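Local atomic coordinates of uncharacterized protein PA2218 (PDB entry 2HDW), a protein that is uncharacterised but adopts the alpha/beta hydrolase fold and is probably a hydrolase, its substrate and reaction not being known. Residues A[66-71]-A[82-87]; A[126-131]-A[159-164]; A[56-61]-A[108-113]; A[96-101]-A[166-171]. All coordinates share one frame; numbering follows the deposited sequence.

Contact 1 of 4, residues A[66-71]-A[82-87]; sequences VEHRKV and AADLYL
One face of the Tyr-86 ring receives His-68 CD2, 3.5 Å above the ring plane and displaced toward the rim, while Val-66 CG1 lies at the ring's edge. The two side chains lie side by side and point the same way, with the imidazole and phenol planes 52° apart, neither stacked nor edge-to-face. At its own edge the His-68 ring gives NE2 to Asp-84 OD1 in a bond of 2.7 Å that keeps almost exactly to the ring plane but reaches the carboxylate from above its plane. With CG of His-68 anti to the backbone N (chi1 164°), the ring leans over the neighbouring strand toward this acceptor. Asp-84 OD1 also forms a salt bridge with Lys-58, whereas Lys-70 lays its CD 3.0 Å from the same oxygen and sends NZ on to Glu-137. The pairs belong to the antiparallel hairpin of strands 66-74 and 80-88, which opens the central sheet of the alpha/beta hydrolase fold and has 66-74 as an outermost strand. Regular backbone bonds close it, such as Glu-67 N to Leu-87 O at 2.9 Å and Val-71 N to Ala-83 O at 2.9 Å. On the opposite sheet face, Leu-85 CD2 sits over one face of the Arg-69 guanidinium, 3.5 Å from NH1. Beside it, Val-71 CG2 meets Ala-83 CB at 4.2 Å.

Contact 2 of 4, residues A[126-131]-A[159-164]; sequences VTLAFD and VDFISL
Helix 148-164 packs on the central sheet of the alpha/beta hydrolase fold here, its residues 159-164 lying over strand 126-130 through Leu-128, Val-126, Ile-162 and Phe-161. Ile-162 makes the closest approach: its CD1 comes down on Leu-128 CB at 3.8 Å and also lies 3.9 Å from the carbonyl oxygen Val-126 O. Ile-162 is extended, with CG1 anti to the backbone N (chi1 -157°) and chi2 at 158°, which carries that methyl straight to the strand. The CG1 branch of Val-126 approaches Ile-162 CG1 more loosely, at 4.4 Å. One residue earlier in the helix, Phe-161 crosses Leu-128 at about a right angle, its CD2 being 4.0 Å from Leu-128 CD2. The axes of the two short segments are 9.6 Å apart and run nearly antiparallel, at 152°, in an apolar helix-on-sheet layer. This layer is shared with neighbouring strands: Phe-161 meets the ring of Phe-73, and Ile-162 also touches Ala-98 and Val-100. Thr-127 points to the other side of the sheet, where its OG1 bonds to Ala-117 O in helix 112-122. Within the helix, Ser-163 folds its OG back onto Val-159 O at 2.6 Å. The backbone N of Ser-163 reaches that same oxygen at 3.0 Å, from the opposite face of the carbonyl plane.

Contact 3 of 4, residues A[56-61]-A[108-113]; sequences WDKTFP and VKEQSS
A chi1 of 51° sets Thr-59 OG1 between its own backbone N and carbonyl carbon, and from there the hydroxyl reaches Glu-110 O at 2.7 Å. The backbone N of Thr-59 donates to the same carbonyl oxygen at 2.9 Å, giving that acceptor two bonds from one residue. The hydroxyl comes in the carbonyl plane, on a lone pair; the N-H is tilted 15° from that plane. The Thr-59 methyl, CG2, lies across the Gln-111 side chain, 4.1 Å from CG. Glu-110 bends at chi2 (76°), which turns its carboxylate back toward Asp-57 and Lys-58. The carboxylates of Asp-57 and Glu-110 are set obliquely, with Asp-57 OD1 nearest to Glu-110 CG. One water joins both acids and Lys-58: it donates to Asp-57 OD1 and to Glu-110 OE2, both at 2.6 Å, and accepts from Lys-58 NZ at 2.8 Å. Glu-110 OE2 is further gripped by Lys-109 NZ, 2.7 Å away on the syn side and somewhat out of the carboxylate plane, and by Arg-276. Asp-57 OD2 accepts a hydrogen bond from His-274 and also pairs with Arg-276. The closeness of the two acids is thus probably offset by these cations. Lys-58, whose NZ has Asp-84 as its ionic partner, lays its CD over one face of the Trp-56 ring and its CB over one face of the Phe-60 ring. Phe-60 CE2, at the ring edge, comes to Gln-111 O at 3.7 Å. The arrangement fastens the irregular run ahead of strand 66-74 onto a type I beta turn from Val-108 to Gln-111, with Gln-111 as N-cap residue of helix 112-122.

Contact 4 of 4, residues A[96-101]-A[166-171]; sequences LPAIVI and PEVNRE
Leu-96 N donates to Glu-167 O at 2.9 Å in a nearly straight bond, with an N-H...O angle of 171°. The carbonyl of the same leucine then takes the backbone N of Asn-169, also at 2.9 Å, so Leu-96 bonds to the residues on both sides of Val-168. This is the pattern of a parallel beta bridge between Leu-96 and Val-168, whose CA atoms are 4.6 Å apart. The CA of Val-168 adds a C-H...O contact to Leu-96 O. Apolar contact is slight: the CG1 branch of Val-168, anti to the carbonyl carbon (chi1 -47°), lies 4.1 Å from Ala-98 CB, while CB of Leu-96 sits against Glu-167 O at 3.6 Å. Beyond the bridge, Asn-169 OD1 accepts from Glu-171 N at 2.8 Å, an Asx turn that accompanies the corner at Arg-170 and Glu-171. From there strand 173-178 continues beside 96-102 in the central sheet of the alpha/beta hydrolase fold, with Arg-172 and Gly-174 taking up backbone bonds to Ala-98. Val-168 O in turn receives Arg-95 NH1, and Glu-171 forms a salt bridge with Lys-196. The chemistry implies a join made mainly by main-chain N-H and C=O groups, with one methyl pair beside them and little other packing of side chain on side chain between the two segments.

How the contacts relate
Contacts 1, 2 and 4 share the central sheet: strand 80-88 of contact 1 bonds to strand 126-130 of contact 2, which bonds in turn to strand 96-102 of contact 4. Contact 2 is buried, its side-chain contacts apolar. Contact 1 is also largely buried but adds backbone pairing and a polar cluster, whereas contact 4, partly buried at the start of strand 96-102, relies on main-chain bonds. Contact 3 lies off the sheet and is polar, held by hydrogen bonds and a water and surrounded by charged side chains; salt bridges tie it to contacts 1 and 2. Along the chain, contact 1 is nested within contact 3, and contact 2 within contact 4.

Contact 1 of 4, residues A[66-71]-A[82-87]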
loop_
_atom_site.group_PDB
_atom_site.type_symbol
_atom_site.label_atom_id
_atom_site.label_comp_id
_atom_site.label_asym_id
_atom_site.label_seq_id
_atom_site.Cartn_x
_atom_site.Cartn_y
_atom_site.Cartn_z
ATOM N N VAL A 66 7.010 8.154 -20.326
ATOM C CA VAL A 66 7.573 8.486 -19.027
ATOM C C VAL A 66 9.059 8.174 -18.920
ATOM O O VAL A 66 9.584 7.345 -19.658
ATOM C CB VAL A 66 6.826 7.725 -17.905
ATOM C CG1 VAL A 66 7.373 8.117 -16.552
ATOM C CG2 VAL A 66 5.335 8.027 -17.980
ATOM N N GLU A 67 9.725 8.869 -18.004
ATOM C CA GLU A 67 11.142 8.666 -17.740
ATOM C C GLU A 67 11.179 7.920 -16.417
ATOM O O GLU A 67 10.597 8.371 -15.431
ATOM C CB GLU A 67 11.867 10.001 -17.589
ATOM C CG GLU A 67 11.939 10.830 -18.854
ATOM C CD GLU A 67 12.623 12.171 -18.628
ATOM O OE1 GLU A 67 12.787 12.924 -19.611
ATOM O OE2 GLU A 67 12.994 12.471 -17.469
ATOM N N HIS A 68 11.866 6.786 -16.393
ATOM C CA HIS A 68 11.936 5.982 -15.186
ATOM C C HIS A 68 13.337 5.661 -14.688
ATOM O O HIS A 68 14.268 5.485 -15.476
ATOM C CB HIS A 68 11.180 4.668 -15.396
ATOM C CG HIS A 68 11.510 3.623 -14.377
ATOM N ND1 HIS A 68 12.668 2.878 -14.426
ATOM C CD2 HIS A 68 10.873 3.256 -13.239
ATOM C CE1 HIS A 68 12.732 2.096 -13.362
ATOM N NE2 HIS A 68 11.655 2.307 -12.625
ATOM N N ARG A 69 13.462 5.581 -13.365
ATOM C CA ARG A 69 14.718 5.236 -12.706
ATOM C C ARG A 69 14.413 4.821 -11.263
ATOM O O ARG A 69 13.394 5.230 -10.691
ATOM C CB ARG A 69 15.707 6.411 -12.747
ATOM C CG ARG A 69 15.400 7.586 -11.825
ATOM C CD ARG A 69 16.598 8.537 -11.807
ATOM N NE ARG A 69 16.653 9.383 -10.615
ATOM C CZ ARG A 69 16.006 10.535 -10.476
ATOM N NH1 ARG A 69 15.244 10.995 -11.463
ATOM N NH2 ARG A 69 16.123 11.229 -9.349
ATOM N N LYS A 70 15.279 3.998 -10.681
ATOM C CA LYS A 70 15.070 3.525 -9.314
ATOM C C LYS A 70 15.799 4.413 -8.314
ATOM O O LYS A 70 16.879 4.925 -8.595
ATOM C CB LYS A 70 15.552 2.075 -9.181
ATOM C CG LYS A 70 15.230 1.213 -10.405
ATOM C CD LYS A 70 14.286 0.047 -10.114
ATOM C CE LYS A 70 14.954 -1.044 -9.307
ATOM N NZ LYS A 70 14.230 -2.350 -9.434
ATOM N N VAL A 71 15.197 4.611 -7.149
ATOM C CA VAL A 71 15.811 5.441 -6.123
ATOM C C VAL A 71 15.694 4.780 -4.760
ATOM O O VAL A 71 14.994 3.777 -4.604
ATOM C CB VAL A 71 15.147 6.831 -6.044
ATOM C CG1 VAL A 71 15.271 7.544 -7.382
ATOM C CG2 VAL A 71 13.673 6.692 -5.642
ATOM N N ALA A 82 13.513 1.066 -1.158
ATOM C CA ALA A 82 13.753 1.102 -2.594
ATOM C C ALA A 82 12.451 1.527 -3.268
ATOM O O ALA A 82 11.362 1.200 -2.794
ATOM C CB ALA A 82 14.187 -0.276 -3.100
ATOM N N ALA A 83 12.555 2.249 -4.377
ATOM C CA ALA A 83 11.361 2.707 -5.070
ATOM C C ALA A 83 11.601 3.008 -6.542
ATOM O O ALA A 83 12.744 3.158 -6.984
ATOM C CB ALA A 83 10.811 3.952 -4.378
ATOM N N ASP A 84 10.506 3.082 -7.294
ATOM C CA ASP A 84 10.551 3.406 -8.713
ATOM C C ASP A 84 9.971 4.806 -8.827
ATOM O O ASP A 84 8.889 5.082 -8.306
ATOM C CB ASP A 84 9.692 2.439 -9.537
ATOM C CG ASP A 84 10.330 1.070 -9.697
ATOM O OD1 ASP A 84 11.448 0.996 -10.255
ATOM O OD2 ASP A 84 9.710 0.065 -9.274
ATOM N N LEU A 85 10.701 5.684 -9.501
ATOM C CA LEU A 85 10.282 7.061 -9.702
ATOM C C LEU A 85 9.924 7.261 -11.172
ATOM O O LEU A 85 10.706 6.911 -12.055
ATOM C CB LEU A 85 11.421 8.002 -9.320
ATOM C CG LEU A 85 11.246 9.500 -9.567
ATOM C CD1 LEU A 85 10.187 10.069 -8.629
ATOM C CD2 LEU A 85 12.579 10.188 -9.343
ATOM N N TYR A 86 8.743 7.820 -11.425
ATOM C CA TYR A 86 8.275 8.070 -12.788
ATOM C C TYR A 86 7.988 9.554 -12.977
ATOM O O TYR A 86 7.320 10.169 -12.146
ATOM C CB TYR A 86 6.988 7.285 -13.064
ATOM C CG TYR A 86 7.100 5.787 -12.899
ATOM C CD1 TYR A 86 7.337 4.952 -13.996
ATOM C CD2 TYR A 86 6.965 5.201 -11.643
ATOM C CE1 TYR A 86 7.430 3.563 -13.838
ATOM C CE2 TYR A 86 7.059 3.826 -11.473
ATOM C CZ TYR A 86 7.290 3.010 -12.568
ATOM O OH TYR A 86 7.382 1.649 -12.373
ATOM N N LEU A 87 8.484 10.123 -14.072
ATOM C CA LEU A 87 8.260 11.536 -14.367
ATOM C C LEU A 87 7.786 11.733 -15.800
ATOM O O LEU A 87 8.155 10.974 -16.696
ATOM C CB LEU A 87 9.545 12.355 -14.176
ATOM C CG LEU A 87 10.257 12.349 -12.819
ATOM C CD1 LEU A 87 10.966 11.017 -12.618
ATOM C CD2 LEU A 87 11.268 13.487 -12.779
#

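Contact 2 of 4, residues A[126-131]-A[159-164]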
loop_
_atom_site.group_PDB
_atom_site.type_symbol
_atom_site.label_atom_id
_atom_site.label_comp_id
_atom_site.label_asym_id
_atom_site.label_seq_id
_atom_site.Cartn_x
_atom_site.Cartn_y
_atom_site.Cartn_z
ATOM N N VAL A 126 4.464 13.634 -11.073
ATOM C CA VAL A 126 5.743 12.988 -10.808
ATOM C C VAL A 126 5.293 11.936 -9.799
ATOM O O VAL A 126 4.615 12.277 -8.836
ATOM C CB VAL A 126 6.741 13.939 -10.127
ATOM C CG1 VAL A 126 7.900 13.142 -9.556
ATOM C CG2 VAL A 126 7.247 14.971 -11.125
ATOM N N THR A 127 5.648 10.672 -10.009
ATOM C CA THR A 127 5.194 9.630 -9.092
ATOM C C THR A 127 6.269 8.701 -8.559
ATOM O O THR A 127 7.357 8.580 -9.125
ATOM C CB THR A 127 4.100 8.770 -9.742
ATOM O OG1 THR A 127 4.649 8.077 -10.868
ATOM C CG2 THR A 127 2.943 9.648 -10.206
ATOM N N LEU A 128 5.931 8.023 -7.469
ATOM C CA LEU A 128 6.855 7.118 -6.815
ATOM C C LEU A 128 6.124 5.916 -6.206
ATOM O O LEU A 128 5.160 6.082 -5.456
ATOM C CB LEU A 128 7.596 7.897 -5.725
ATOM C CG LEU A 128 8.743 7.284 -4.925
ATOM C CD1 LEU A 128 9.907 6.946 -5.853
ATOM C CD2 LEU A 128 9.190 8.279 -3.861
ATOM N N ALA A 129 6.575 4.712 -6.550
ATOM C CA ALA A 129 6.015 3.472 -6.013
ATOM C C ALA A 129 7.173 2.880 -5.209
ATOM O O ALA A 129 8.267 2.685 -5.741
ATOM C CB ALA A 129 5.602 2.526 -7.150
ATOM N N PHE A 130 6.940 2.597 -3.931
ATOM C CA PHE A 130 8.001 2.090 -3.072
ATOM C C PHE A 130 7.735 0.740 -2.424
ATOM O O PHE A 130 6.590 0.304 -2.296
ATOM C CB PHE A 130 8.267 3.108 -1.964
ATOM C CG PHE A 130 7.118 3.265 -1.005
ATOM C CD1 PHE A 130 6.962 2.383 0.067
ATOM C CD2 PHE A 130 6.168 4.269 -1.192
ATOM C CE1 PHE A 130 5.875 2.497 0.937
ATOM C CE2 PHE A 130 5.077 4.394 -0.330
ATOM C CZ PHE A 130 4.930 3.505 0.738
ATOM N N ASP A 131 8.817 0.082 -2.017
ATOM C CA ASP A 131 8.717 -1.186 -1.318
ATOM C C ASP A 131 8.765 -0.876 0.175
ATOM O O ASP A 131 9.696 -0.223 0.659
ATOM C CB ASP A 131 9.878 -2.117 -1.682
ATOM C CG ASP A 131 9.720 -2.738 -3.055
ATOM O OD1 ASP A 131 8.562 -2.908 -3.498
ATOM O OD2 ASP A 131 10.750 -3.077 -3.681
ATOM N N VAL A 159 7.405 10.580 1.046
ATOM C CA VAL A 159 7.068 11.975 0.796
ATOM C C VAL A 159 8.331 12.813 1.011
ATOM O O VAL A 159 8.562 13.794 0.300
ATOM C CB VAL A 159 5.942 12.458 1.737
ATOM C CG1 VAL A 159 5.745 13.964 1.595
ATOM C CG2 VAL A 159 4.643 11.729 1.396
ATOM N N ASP A 160 9.148 12.421 1.991
ATOM C CA ASP A 160 10.401 13.124 2.264
ATOM C C ASP A 160 11.260 13.179 0.996
ATOM O O ASP A 160 11.821 14.224 0.653
ATOM C CB ASP A 160 11.223 12.403 3.344
ATOM C CG ASP A 160 10.726 12.666 4.754
ATOM O OD1 ASP A 160 9.805 13.489 4.942
ATOM O OD2 ASP A 160 11.279 12.044 5.689
ATOM N N PHE A 161 11.370 12.046 0.313
ATOM C CA PHE A 161 12.195 11.967 -0.885
ATOM C C PHE A 161 11.624 12.690 -2.090
ATOM O O PHE A 161 12.291 13.527 -2.694
ATOM C CB PHE A 161 12.453 10.509 -1.265
ATOM C CG PHE A 161 13.317 10.357 -2.484
ATOM C CD1 PHE A 161 14.698 10.471 -2.390
ATOM C CD2 PHE A 161 12.744 10.149 -3.734
ATOM C CE1 PHE A 161 15.500 10.383 -3.526
ATOM C CE2 PHE A 161 13.536 10.060 -4.877
ATOM C CZ PHE A 161 14.916 10.178 -4.770
ATOM N N ILE A 162 10.389 12.360 -2.444
ATOM C CA ILE A 162 9.748 12.970 -3.598
ATOM C C ILE A 162 9.741 14.497 -3.475
ATOM O O ILE A 162 9.855 15.204 -4.474
ATOM C CB ILE A 162 8.306 12.407 -3.774
ATOM C CG1 ILE A 162 7.850 12.567 -5.226
ATOM C CG2 ILE A 162 7.334 13.115 -2.836
ATOM C CD1 ILE A 162 6.733 11.617 -5.612
ATOM N N SER A 163 9.648 14.988 -2.242
ATOM C CA SER A 163 9.619 16.424 -1.943
ATOM C C SER A 163 10.863 17.207 -2.320
ATOM O O SER A 163 10.770 18.375 -2.697
ATOM C CB SER A 163 9.373 16.658 -0.446
ATOM O OG SER A 163 8.072 16.271 -0.072
ATOM N N LEU A 164 12.026 16.580 -2.194
ATOM C CA LEU A 164 13.278 17.258 -2.492
ATOM C C LEU A 164 13.705 17.212 -3.956
ATOM O O LEU A 164 14.713 17.817 -4.326
ATOM C CB LEU A 164 14.395 16.690 -1.611
ATOM C CG LEU A 164 14.115 16.704 -0.101
ATOM C CD1 LEU A 164 15.398 16.370 0.648
ATOM C CD2 LEU A 164 13.586 18.072 0.334
#

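Contact 3 of 4, residues A[56-61]-A[108-113]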
loop_
_atom_site.group_PDB
_atom_site.type_symbol
_atom_site.label_atom_id
_atom_site.label_comp_id
_atom_site.label_asym_id
_atom_site.label_seq_id
_atom_site.Cartn_x
_atom_site.Cartn_y
_atom_site.Cartn_z
ATOM N N TRP A 56 13.744 -4.937 -16.358
ATOM C CA TRP A 56 12.381 -4.444 -16.251
ATOM C C TRP A 56 11.535 -5.657 -15.892
ATOM O O TRP A 56 11.083 -6.404 -16.767
ATOM C CB TRP A 56 11.890 -3.826 -17.565
ATOM C CG TRP A 56 10.489 -3.293 -17.439
ATOM C CD1 TRP A 56 9.335 -3.905 -17.837
ATOM C CD2 TRP A 56 10.095 -2.078 -16.791
ATOM N NE1 TRP A 56 8.244 -3.147 -17.475
ATOM C CE2 TRP A 56 8.683 -2.021 -16.830
ATOM C CE3 TRP A 56 10.798 -1.033 -16.173
ATOM C CZ2 TRP A 56 7.961 -0.959 -16.277
ATOM C CZ3 TRP A 56 10.078 0.024 -15.621
ATOM C CH2 TRP A 56 8.674 0.051 -15.678
ATOM N N ASP A 57 11.343 -5.862 -14.594
ATOM C CA ASP A 57 10.573 -6.997 -14.104
ATOM C C ASP A 57 9.206 -6.577 -13.560
ATOM O O ASP A 57 8.662 -7.227 -12.665
ATOM C CB ASP A 57 11.375 -7.727 -13.017
ATOM C CG ASP A 57 11.612 -6.869 -11.785
ATOM O OD1 ASP A 57 11.718 -5.631 -11.917
ATOM O OD2 ASP A 57 11.703 -7.436 -10.678
ATOM N N LYS A 58 8.656 -5.489 -14.096
ATOM C CA LYS A 58 7.344 -5.017 -13.664
ATOM C C LYS A 58 6.259 -5.921 -14.257
ATOM O O LYS A 58 6.509 -6.668 -15.209
ATOM C CB LYS A 58 7.112 -3.566 -14.106
ATOM C CG LYS A 58 7.635 -2.484 -13.140
ATOM C CD LYS A 58 9.151 -2.509 -12.982
ATOM C CE LYS A 58 9.637 -1.336 -12.125
ATOM N NZ LYS A 58 11.087 -1.452 -11.766
ATOM N N THR A 59 5.060 -5.844 -13.688
ATOM C CA THR A 59 3.931 -6.647 -14.140
ATOM C C THR A 59 3.173 -5.935 -15.255
ATOM O O THR A 59 2.085 -6.355 -15.644
ATOM C CB THR A 59 2.958 -6.926 -12.985
ATOM O OG1 THR A 59 2.622 -5.692 -12.343
ATOM C CG2 THR A 59 3.584 -7.874 -11.973
ATOM N N PHE A 60 3.759 -4.851 -15.756
ATOM C CA PHE A 60 3.166 -4.058 -16.824
ATOM C C PHE A 60 4.320 -3.517 -17.663
ATOM O O PHE A 60 5.441 -3.387 -17.172
ATOM C CB PHE A 60 2.353 -2.911 -16.223
ATOM C CG PHE A 60 3.127 -2.081 -15.246
ATOM C CD1 PHE A 60 3.896 -1.009 -15.680
ATOM C CD2 PHE A 60 3.141 -2.416 -13.894
ATOM C CE1 PHE A 60 4.674 -0.282 -14.782
ATOM C CE2 PHE A 60 3.915 -1.698 -12.990
ATOM C CZ PHE A 60 4.684 -0.628 -13.438
ATOM N N PRO A 61 4.061 -3.184 -18.937
ATOM C CA PRO A 61 5.125 -2.666 -19.805
ATOM C C PRO A 61 5.532 -1.239 -19.473
ATOM O O PRO A 61 4.721 -0.444 -18.997
ATOM C CB PRO A 61 4.512 -2.755 -21.208
ATOM C CG PRO A 61 3.318 -3.674 -21.050
ATOM C CD PRO A 61 2.804 -3.313 -19.688
ATOM N N VAL A 108 4.653 -5.732 -3.859
ATOM C CA VAL A 108 5.829 -4.914 -4.128
ATOM C C VAL A 108 5.537 -3.901 -5.229
ATOM O O VAL A 108 4.533 -4.010 -5.944
ATOM C CB VAL A 108 7.044 -5.775 -4.542
ATOM C CG1 VAL A 108 7.501 -6.609 -3.361
ATOM C CG2 VAL A 108 6.676 -6.677 -5.725
ATOM N N LYS A 109 6.430 -2.927 -5.364
ATOM C CA LYS A 109 6.291 -1.862 -6.347
ATOM C C LYS A 109 6.143 -2.316 -7.800
ATOM O O LYS A 109 5.629 -1.567 -8.627
ATOM C CB LYS A 109 7.479 -0.902 -6.236
ATOM C CG LYS A 109 8.832 -1.537 -6.563
ATOM C CD LYS A 109 9.976 -0.604 -6.186
ATOM C CE LYS A 109 11.334 -1.141 -6.639
ATOM N NZ LYS A 109 11.625 -2.515 -6.134
ATOM N N GLU A 110 6.595 -3.523 -8.123
ATOM C CA GLU A 110 6.481 -3.999 -9.498
ATOM C C GLU A 110 5.054 -4.437 -9.830
ATOM O O GLU A 110 4.725 -4.704 -10.988
ATOM C CB GLU A 110 7.452 -5.158 -9.753
ATOM C CG GLU A 110 8.935 -4.776 -9.682
ATOM C CD GLU A 110 9.445 -4.601 -8.257
ATOM O OE1 GLU A 110 8.720 -4.955 -7.299
ATOM O OE2 GLU A 110 10.587 -4.123 -8.092
ATOM N N GLN A 111 4.207 -4.508 -8.809
ATOM C CA GLN A 111 2.831 -4.912 -9.011
ATOM C C GLN A 111 1.904 -3.694 -9.146
ATOM O O GLN A 111 2.269 -2.717 -9.801
ATOM C CB GLN A 111 2.412 -5.868 -7.878
ATOM C CG GLN A 111 3.227 -7.174 -7.919
ATOM C CD GLN A 111 3.090 -8.038 -6.677
ATOM O OE1 GLN A 111 3.224 -7.555 -5.548
ATOM N NE2 GLN A 111 2.844 -9.331 -6.878
ATOM N N SER A 112 0.729 -3.742 -8.529
ATOM C CA SER A 112 -0.248 -2.661 -8.639
ATOM C C SER A 112 0.208 -1.214 -8.402
ATOM O O SER A 112 -0.140 -0.327 -9.187
ATOM C CB SER A 112 -1.450 -2.955 -7.739
ATOM O OG SER A 112 -2.532 -2.092 -8.052
ATOM N N SER A 113 0.960 -0.955 -7.334
ATOM C CA SER A 113 1.395 0.416 -7.071
ATOM C C SER A 113 2.205 0.971 -8.242
ATOM O O SER A 113 2.078 2.142 -8.600
ATOM C CB SER A 113 2.211 0.499 -5.770
ATOM O OG SER A 113 3.353 -0.342 -5.798
HETATM O O HOH W 1 12.038 -3.625 -10.239
#

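Contact 4 of 4, residues A[96-101]-A[166-171]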
loop_
_atom_site.group_PDB
_atom_site.type_symbol
_atom_site.label_atom_id
_atom_site.label_comp_id
_atom_site.label_asym_id
_atom_site.label_seq_id
_atom_site.Cartn_x
_atom_site.Cartn_y
_atom_site.Cartn_z
ATOM N N LEU A 96 6.421 20.363 -10.847
ATOM C CA LEU A 96 5.228 19.526 -10.907
ATOM C C LEU A 96 4.650 18.998 -9.603
ATOM O O LEU A 96 5.356 18.857 -8.610
ATOM C CB LEU A 96 5.521 18.324 -11.804
ATOM C CG LEU A 96 5.984 18.625 -13.227
ATOM C CD1 LEU A 96 6.248 17.322 -13.962
ATOM C CD2 LEU A 96 4.912 19.442 -13.945
ATOM N N PRO A 97 3.336 18.698 -9.599
ATOM C CA PRO A 97 2.677 18.161 -8.408
ATOM C C PRO A 97 3.203 16.729 -8.345
ATOM O O PRO A 97 3.654 16.201 -9.365
ATOM C CB PRO A 97 1.195 18.224 -8.769
ATOM C CG PRO A 97 1.208 17.981 -10.258
ATOM C CD PRO A 97 2.384 18.829 -10.720
ATOM N N ALA A 98 3.161 16.102 -7.175
ATOM C CA ALA A 98 3.674 14.741 -7.047
ATOM C C ALA A 98 2.742 13.847 -6.239
ATOM O O ALA A 98 1.957 14.328 -5.418
ATOM C CB ALA A 98 5.066 14.769 -6.404
ATOM N N ILE A 99 2.837 12.544 -6.484
ATOM C CA ILE A 99 1.999 11.562 -5.798
ATOM C C ILE A 99 2.818 10.358 -5.333
ATOM O O ILE A 99 3.574 9.777 -6.114
ATOM C CB ILE A 99 0.893 11.016 -6.735
ATOM C CG1 ILE A 99 0.065 12.164 -7.307
ATOM C CG2 ILE A 99 -0.002 10.048 -5.982
ATOM C CD1 ILE A 99 -0.953 11.714 -8.348
ATOM N N VAL A 100 2.674 9.989 -4.063
ATOM C CA VAL A 100 3.371 8.815 -3.549
ATOM C C VAL A 100 2.342 7.700 -3.474
ATOM O O VAL A 100 1.259 7.875 -2.912
ATOM C CB VAL A 100 3.964 9.039 -2.147
ATOM C CG1 VAL A 100 4.458 7.704 -1.584
ATOM C CG2 VAL A 100 5.122 10.025 -2.229
ATOM N N ILE A 101 2.683 6.553 -4.045
ATOM C CA ILE A 101 1.771 5.425 -4.073
ATOM C C ILE A 101 2.310 4.180 -3.377
ATOM O O ILE A 101 3.438 3.758 -3.626
ATOM C CB ILE A 101 1.424 5.079 -5.526
ATOM C CG1 ILE A 101 1.010 6.362 -6.256
ATOM C CG2 ILE A 101 0.309 4.049 -5.568
ATOM C CD1 ILE A 101 0.871 6.217 -7.738
ATOM N N PRO A 166 14.188 18.075 -7.729
ATOM C CA PRO A 166 14.177 19.367 -8.418
ATOM C C PRO A 166 12.975 19.553 -9.342
ATOM O O PRO A 166 12.571 20.679 -9.622
ATOM C CB PRO A 166 15.511 19.369 -9.171
ATOM C CG PRO A 166 15.813 17.915 -9.366
ATOM C CD PRO A 166 15.415 17.321 -8.036
ATOM N N GLU A 167 12.390 18.449 -9.796
ATOM C CA GLU A 167 11.244 18.516 -10.699
ATOM C C GLU A 167 9.903 18.669 -9.989
ATOM O O GLU A 167 8.880 18.888 -10.636
ATOM C CB GLU A 167 11.185 17.264 -11.583
ATOM C CG GLU A 167 12.399 17.037 -12.467
ATOM C CD GLU A 167 13.558 16.377 -11.736
ATOM O OE1 GLU A 167 13.436 16.104 -10.521
ATOM O OE2 GLU A 167 14.596 16.125 -12.383
ATOM N N VAL A 168 9.900 18.578 -8.664
ATOM C CA VAL A 168 8.648 18.668 -7.931
ATOM C C VAL A 168 8.475 19.884 -7.039
ATOM O O VAL A 168 9.445 20.484 -6.569
ATOM C CB VAL A 168 8.424 17.417 -7.038
ATOM C CG1 VAL A 168 8.703 16.144 -7.823
ATOM C CG2 VAL A 168 9.304 17.496 -5.814
ATOM N N ASN A 169 7.213 20.233 -6.820
ATOM C CA ASN A 169 6.840 21.339 -5.952
ATOM C C ASN A 169 6.402 20.679 -4.644
ATOM O O ASN A 169 5.305 20.131 -4.564
ATOM C CB ASN A 169 5.670 22.122 -6.551
ATOM C CG ASN A 169 5.277 23.318 -5.704
ATOM O OD1 ASN A 169 5.281 23.246 -4.477
ATOM N ND2 ASN A 169 4.924 24.424 -6.355
ATOM N N ARG A 170 7.257 20.727 -3.627
ATOM C CA ARG A 170 6.957 20.102 -2.337
ATOM C C ARG A 170 5.609 20.489 -1.715
ATOM O O ARG A 170 5.121 19.801 -0.817
ATOM C CB ARG A 170 8.078 20.395 -1.336
ATOM C CG ARG A 170 8.137 21.839 -0.840
ATOM C CD ARG A 170 9.404 22.050 -0.032
ATOM N NE ARG A 170 10.570 21.682 -0.829
ATOM C CZ ARG A 170 11.801 21.534 -0.349
ATOM N NH1 ARG A 170 12.046 21.725 0.944
ATOM N NH2 ARG A 170 12.786 21.182 -1.165
ATOM N N GLU A 171 5.017 21.585 -2.178
ATOM C CA GLU A 171 3.725 22.023 -1.653
ATOM C C GLU A 171 2.545 21.403 -2.411
ATOM O O GLU A 171 1.382 21.649 -2.070
ATOM C CB GLU A 171 3.619 23.554 -1.710
ATOM C CG GLU A 171 4.409 24.299 -0.630
ATOM C CD GLU A 171 3.935 23.962 0.777
ATOM O OE1 GLU A 171 2.715 23.765 0.960
ATOM O OE2 GLU A 171 4.774 23.908 1.704
#